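Local coordinates for uncharacterized protein (PDB 3B77) that is of unknown function but carries a bacterial pleckstrin-homology domain joined to a helical region that probably mediates its oligomerisation, at residues K29-L33 / Y187-I191; A135-L139 / W170-H174. All blocks are in the same frame, centred on the assembly; numbering follows the deposited sequence.

How the contacts relate
The two contacts lie on opposite sides of the chain's centre. Contact 1 joins strand 30-35 of the PH-domain sheet to helix 184-191 at the C-terminus, closing a loop of 153 residues; contact 2 lies nested inside that loop, where helices 108-146 and 156-178 run antiparallel. Their centres are 32 Å apart, and their nearest atoms remain about 20 Å apart, so neither touches the other. Helix 108-146 spans both, covering Tyr187 and Phe32 in contact 1 and supplying 135-139 in contact 2. The second subunit reaches both, and a third subunit also packs on contact 2.

Contact 1: K29-L33 / Y187-I191; sequences KIYFL and YEKYI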
loop_
_atom_site.group_PDB
_atom_site.type_symbol
_atom_site.label_atom_id
_atom_site.label_comp_id
_atom_site.label_asym_id
_atom_site.label_seq_id
_atom_site.Cartn_x
_atom_site.Cartn_y
_atom_site.Cartn_z
ATOM N N LYS A 29 -14.274 -56.246 15.862
ATOM C CA LYS A 29 -15.196 -57.093 16.578
ATOM C C LYS A 29 -16.644 -56.652 16.289
ATOM O O LYS A 29 -16.935 -55.464 16.246
ATOM C CB LYS A 29 -14.817 -57.012 18.062
ATOM C CG LYS A 29 -15.853 -57.517 19.045
ATOM C CD LYS A 29 -15.289 -57.633 20.466
ATOM C CE LYS A 29 -16.411 -57.790 21.479
ATOM N NZ LYS A 29 -17.419 -58.743 20.987
ATOM N N ILE A 30 -17.542 -57.612 16.064
ATOM C CA ILE A 30 -18.955 -57.316 15.749
ATOM C C ILE A 30 -19.727 -57.074 17.022
ATOM O O ILE A 30 -19.677 -57.891 17.924
ATOM C CB ILE A 30 -19.662 -58.464 15.025
ATOM C CG1 ILE A 30 -18.919 -58.876 13.752
ATOM C CG2 ILE A 30 -21.066 -58.057 14.661
ATOM C CD1 ILE A 30 -19.493 -60.110 13.054
ATOM N N TYR A 31 -20.428 -55.946 17.099
ATOM C CA TYR A 31 -21.230 -55.585 18.271
ATOM C C TYR A 31 -22.725 -55.647 18.021
ATOM O O TYR A 31 -23.502 -55.681 18.963
ATOM C CB TYR A 31 -20.860 -54.194 18.764
ATOM C CG TYR A 31 -19.564 -54.154 19.534
ATOM C CD1 TYR A 31 -18.364 -53.967 18.879
ATOM C CD2 TYR A 31 -19.544 -54.309 20.920
ATOM C CE1 TYR A 31 -17.175 -53.931 19.557
ATOM C CE2 TYR A 31 -18.348 -54.280 21.614
ATOM C CZ TYR A 31 -17.166 -54.084 20.914
ATOM O OH TYR A 31 -15.953 -54.037 21.549
ATOM N N PHE A 32 -23.152 -55.675 16.766
ATOM C CA PHE A 32 -24.572 -55.701 16.481
ATOM C C PHE A 32 -24.774 -56.122 15.049
ATOM O O PHE A 32 -24.149 -55.575 14.154
ATOM C CB PHE A 32 -25.164 -54.321 16.706
ATOM C CG PHE A 32 -26.601 -54.351 17.150
ATOM C CD1 PHE A 32 -27.649 -54.367 16.219
ATOM C CD2 PHE A 32 -26.916 -54.369 18.502
ATOM C CE1 PHE A 32 -28.973 -54.408 16.644
ATOM C CE2 PHE A 32 -28.217 -54.393 18.910
ATOM C CZ PHE A 32 -29.246 -54.411 17.983
ATOM N N LEU A 33 -25.623 -57.114 14.833
ATOM C CA LEU A 33 -25.877 -57.621 13.495
ATOM C C LEU A 33 -27.378 -57.749 13.314
ATOM O O LEU A 33 -28.093 -58.200 14.219
ATOM C CB LEU A 33 -25.152 -58.947 13.273
ATOM C CG LEU A 33 -25.215 -59.668 11.919
ATOM C CD1 LEU A 33 -24.756 -58.846 10.748
ATOM C CD2 LEU A 33 -24.361 -60.881 12.018
ATOM N N TYR A 187 -20.516 -49.095 21.937
ATOM C CA TYR A 187 -21.423 -50.232 21.836
ATOM C C TYR A 187 -21.377 -51.034 23.129
ATOM O O TYR A 187 -22.384 -51.526 23.604
ATOM C CB TYR A 187 -21.041 -51.129 20.676
ATOM C CG TYR A 187 -21.279 -50.528 19.322
ATOM C CD1 TYR A 187 -22.568 -50.369 18.845
ATOM C CD2 TYR A 187 -20.233 -50.138 18.512
ATOM C CE1 TYR A 187 -22.819 -49.818 17.615
ATOM C CE2 TYR A 187 -20.474 -49.592 17.256
ATOM C CZ TYR A 187 -21.775 -49.426 16.811
ATOM O OH TYR A 187 -22.067 -48.857 15.566
ATOM N N GLU A 188 -20.190 -51.164 23.700
ATOM C CA GLU A 188 -20.002 -51.878 24.960
ATOM C C GLU A 188 -20.873 -51.275 26.047
ATOM O O GLU A 188 -21.469 -51.997 26.823
ATOM C CB GLU A 188 -18.527 -51.811 25.371
ATOM C CG GLU A 188 -17.959 -53.083 25.988
ATOM C CD GLU A 188 -16.476 -53.312 25.604
ATOM O OE1 GLU A 188 -15.751 -52.337 25.250
ATOM O OE2 GLU A 188 -16.048 -54.486 25.631
ATOM N N LYS A 189 -20.957 -49.950 26.081
ATOM C CA LYS A 189 -21.696 -49.229 27.117
ATOM C C LYS A 189 -23.207 -49.429 27.057
ATOM O O LYS A 189 -23.858 -49.535 28.097
ATOM C CB LYS A 189 -21.382 -47.744 27.001
ATOM C CG LYS A 189 -21.970 -46.817 28.068
ATOM C CD LYS A 189 -21.664 -45.397 27.661
ATOM C CE LYS A 189 -21.850 -44.395 28.744
ATOM N NZ LYS A 189 -20.580 -44.099 29.454
ATOM N N TYR A 190 -23.746 -49.492 25.842
ATOM C CA TYR A 190 -25.191 -49.576 25.633
ATOM C C TYR A 190 -25.738 -50.943 25.241
ATOM O O TYR A 190 -26.928 -51.180 25.416
ATOM C CB TYR A 190 -25.643 -48.571 24.571
ATOM C CG TYR A 190 -25.443 -47.132 24.968
ATOM C CD1 TYR A 190 -26.232 -46.551 25.968
ATOM C CD2 TYR A 190 -24.480 -46.343 24.343
ATOM C CE1 TYR A 190 -26.058 -45.240 26.344
ATOM C CE2 TYR A 190 -24.299 -45.035 24.713
ATOM C CZ TYR A 190 -25.102 -44.483 25.716
ATOM O OH TYR A 190 -24.948 -43.175 26.100
ATOM N N ILE A 191 -24.908 -51.823 24.685
ATOM C CA ILE A 191 -25.371 -53.170 24.307
ATOM C C ILE A 191 -25.320 -54.191 25.450
ATOM O O ILE A 191 -26.028 -55.199 25.395
ATOM C CB ILE A 191 -24.611 -53.736 23.100
ATOM C CG1 ILE A 191 -25.225 -53.265 21.779
ATOM C CG2 ILE A 191 -24.664 -55.247 23.111
ATOM C CD1 ILE A 191 -25.252 -51.807 21.598
#
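Tyr31 against Tyr187 makes this an apolar, largely aromatic strand-helix contact, in which strand 30-35 of the PH-domain sheet receives the C-terminal helix 184-191. Strand and helix axes cross at 49° with a closest approach of 9.4 Å, and no hydrogen bond spans the two segments. Tyr31 and Phe32 together stand opposite Phe43, a classic beta bulge, and the side chains of both leave the strand toward the helix. Tyr31 CD2 lies 3.5 Å from Tyr187 CB. The two tyrosine rings are nearly parallel, at 18°, but slid apart with centroids 5.7 Å from each other, so one ring scarcely covers the other. With its CG anti to the carbonyl carbon (chi1 -69°), Tyr187 carries its ring away from the strand against helix 108-146, and its hydroxyl is hydrogen-bonded to that of Tyr68. Farther along the helix, Ile191 CG1 meets the edge of the Phe32 ring, 3.8 Å from CD2. Replacing Tyr31 by an alanine is likely to strip Tyr187 CB of its aromatic cover and open a gap between strand and helix. Tyr31 OH stays 4.1 Å from Glu188 OE1, so cohesion between these segments rests on van der Waals contact rather than directional polar bonds.

Contact 2: A135-L139 / W170-H174; sequences ANSSL and WLQGH
Ala135 meets both His174 and Trp170 where helices 108-146 and 156-178 pair as an antiparallel helical hairpin, their local axes at 169° and 10.4 Å apart, within the YvbH-like oligomerisation region. Ala135 CB sits over one face of the His174 imidazole, 3.7 Å from the centroid, a CH-pi contact; ND1 of that ring is hydrogen-bonded to Trp178 NE1 in the next turn. Asn136 starts out pointing away, but its amide oxygen OD1 accepts a hydrogen bond from a water that also donates to Leu171 O, bridging the helices. Ser138 CB lies 4.1 Å from Trp170 CZ2, while its hydroxyl turns to Phe134 O and to Ser167 of the second subunit. One turn on from Ala135, Leu139 touches with its CD1 both Leu171 CD2, at 3.6 Å, and Trp170 CD1. Phe160 of the second subunit and His141 of a third also pack on this leucine, so the hairpin contact continues into the oligomer interface. Trp170 has CG anti to the backbone N (chi1 178°), which extends the indole across to the partner helix. Ala135 O is thereby gripped twice, by Leu139 N within its own helix and, from the opposite face of the carbonyl plane, by Trp170 NE1 at 2.8 Å, with an N-H...O angle of 156°.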
loop_
_atom_site.group_PDB
_atom_site.type_symbol
_atom_site.label_atom_id
_atom_site.label_comp_id
_atom_site.label_asym_id
_atom_site.label_seq_id
_atom_site.Cartn_x
_atom_site.Cartn_y
_atom_site.Cartn_z
ATOM N N ALA A 135 -8.307 -26.504 17.121
ATOM C CA ALA A 135 -6.926 -26.981 17.000
ATOM C C ALA A 135 -6.206 -26.219 15.874
ATOM O O ALA A 135 -5.057 -25.735 16.068
ATOM C CB ALA A 135 -6.888 -28.493 16.766
ATOM N N ASN A 136 -6.911 -26.030 14.754
ATOM C CA ASN A 136 -6.318 -25.373 13.602
ATOM C C ASN A 136 -6.186 -23.892 13.829
ATOM O O ASN A 136 -5.143 -23.288 13.510
ATOM C CB ASN A 136 -7.111 -25.641 12.314
ATOM C CG ASN A 136 -7.132 -27.141 11.916
ATOM O OD1 ASN A 136 -6.257 -27.938 12.324
ATOM N ND2 ASN A 136 -8.151 -27.525 11.089
ATOM N N SER A 137 -7.237 -23.303 14.394
ATOM C CA SER A 137 -7.234 -21.887 14.716
ATOM C C SER A 137 -6.155 -21.537 15.695
ATOM O O SER A 137 -5.574 -20.457 15.588
ATOM C CB SER A 137 -8.594 -21.450 15.283
ATOM O OG SER A 137 -9.615 -21.605 14.311
ATOM N N SER A 138 -5.912 -22.412 16.677
ATOM C CA SER A 138 -4.844 -22.151 17.647
ATOM C C SER A 138 -3.497 -22.159 16.943
ATOM O O SER A 138 -2.571 -21.427 17.354
ATOM C CB SER A 138 -4.836 -23.164 18.829
ATOM O OG SER A 138 -6.099 -23.191 19.500
ATOM N N LEU A 139 -3.378 -22.988 15.900
ATOM C CA LEU A 139 -2.100 -23.115 15.191
ATOM C C LEU A 139 -1.771 -21.812 14.474
ATOM O O LEU A 139 -0.659 -21.264 14.572
ATOM C CB LEU A 139 -2.047 -24.356 14.286
ATOM C CG LEU A 139 -0.643 -24.587 13.694
ATOM C CD1 LEU A 139 -0.379 -26.015 13.309
ATOM C CD2 LEU A 139 -0.398 -23.647 12.503
ATOM N N TRP A 170 1.394 -31.286 15.904
ATOM C CA TRP A 170 0.155 -30.698 16.306
ATOM C C TRP A 170 -0.933 -31.036 15.241
ATOM O O TRP A 170 -1.986 -31.550 15.566
ATOM C CB TRP A 170 0.363 -29.186 16.427
ATOM C CG TRP A 170 -0.867 -28.432 16.795
ATOM C CD1 TRP A 170 -1.814 -28.001 15.953
ATOM C CD2 TRP A 170 -1.294 -28.059 18.112
ATOM N NE1 TRP A 170 -2.814 -27.370 16.636
ATOM C CE2 TRP A 170 -2.521 -27.372 17.967
ATOM C CE3 TRP A 170 -0.765 -28.237 19.390
ATOM C CZ2 TRP A 170 -3.254 -26.890 19.058
ATOM C CZ3 TRP A 170 -1.471 -27.732 20.480
ATOM C CH2 TRP A 170 -2.711 -27.084 20.310
ATOM N N LEU A 171 -0.654 -30.818 13.971
ATOM C CA LEU A 171 -1.702 -31.056 12.967
ATOM C C LEU A 171 -2.098 -32.526 13.001
ATOM O O LEU A 171 -3.283 -32.876 12.906
ATOM C CB LEU A 171 -1.229 -30.661 11.557
ATOM C CG LEU A 171 -1.059 -29.181 11.295
ATOM C CD1 LEU A 171 -0.763 -28.875 9.788
ATOM C CD2 LEU A 171 -2.354 -28.518 11.671
ATOM N N GLN A 172 -1.083 -33.365 13.228
ATOM C CA GLN A 172 -1.261 -34.789 13.164
ATOM C C GLN A 172 -1.923 -35.342 14.401
ATOM O O GLN A 172 -2.868 -36.126 14.315
ATOM C CB GLN A 172 0.091 -35.448 13.008
ATOM C CG GLN A 172 -0.055 -36.931 12.844
ATOM C CD GLN A 172 1.195 -37.624 13.140
ATOM O OE1 GLN A 172 1.836 -37.317 14.175
ATOM N NE2 GLN A 172 1.575 -38.609 12.264
ATOM N N GLY A 173 -1.378 -34.983 15.557
ATOM C CA GLY A 173 -1.930 -35.422 16.838
ATOM C C GLY A 173 -3.405 -35.110 16.882
ATOM O O GLY A 173 -4.196 -35.945 17.198
ATOM N N HIS A 174 -3.776 -33.911 16.498
ATOM C CA HIS A 174 -5.147 -33.493 16.565
ATOM C C HIS A 174 -6.022 -34.215 15.551
ATOM O O HIS A 174 -7.151 -34.581 15.885
ATOM C CB HIS A 174 -5.262 -31.957 16.446
ATOM C CG HIS A 174 -4.856 -31.227 17.706
ATOM N ND1 HIS A 174 -5.739 -30.975 18.728
ATOM C CD2 HIS A 174 -3.662 -30.737 18.120
ATOM C CE1 HIS A 174 -5.118 -30.346 19.709
ATOM N NE2 HIS A 174 -3.853 -30.190 19.367
HETATM O O HOH W 1 -5.776 -30.947 12.225
#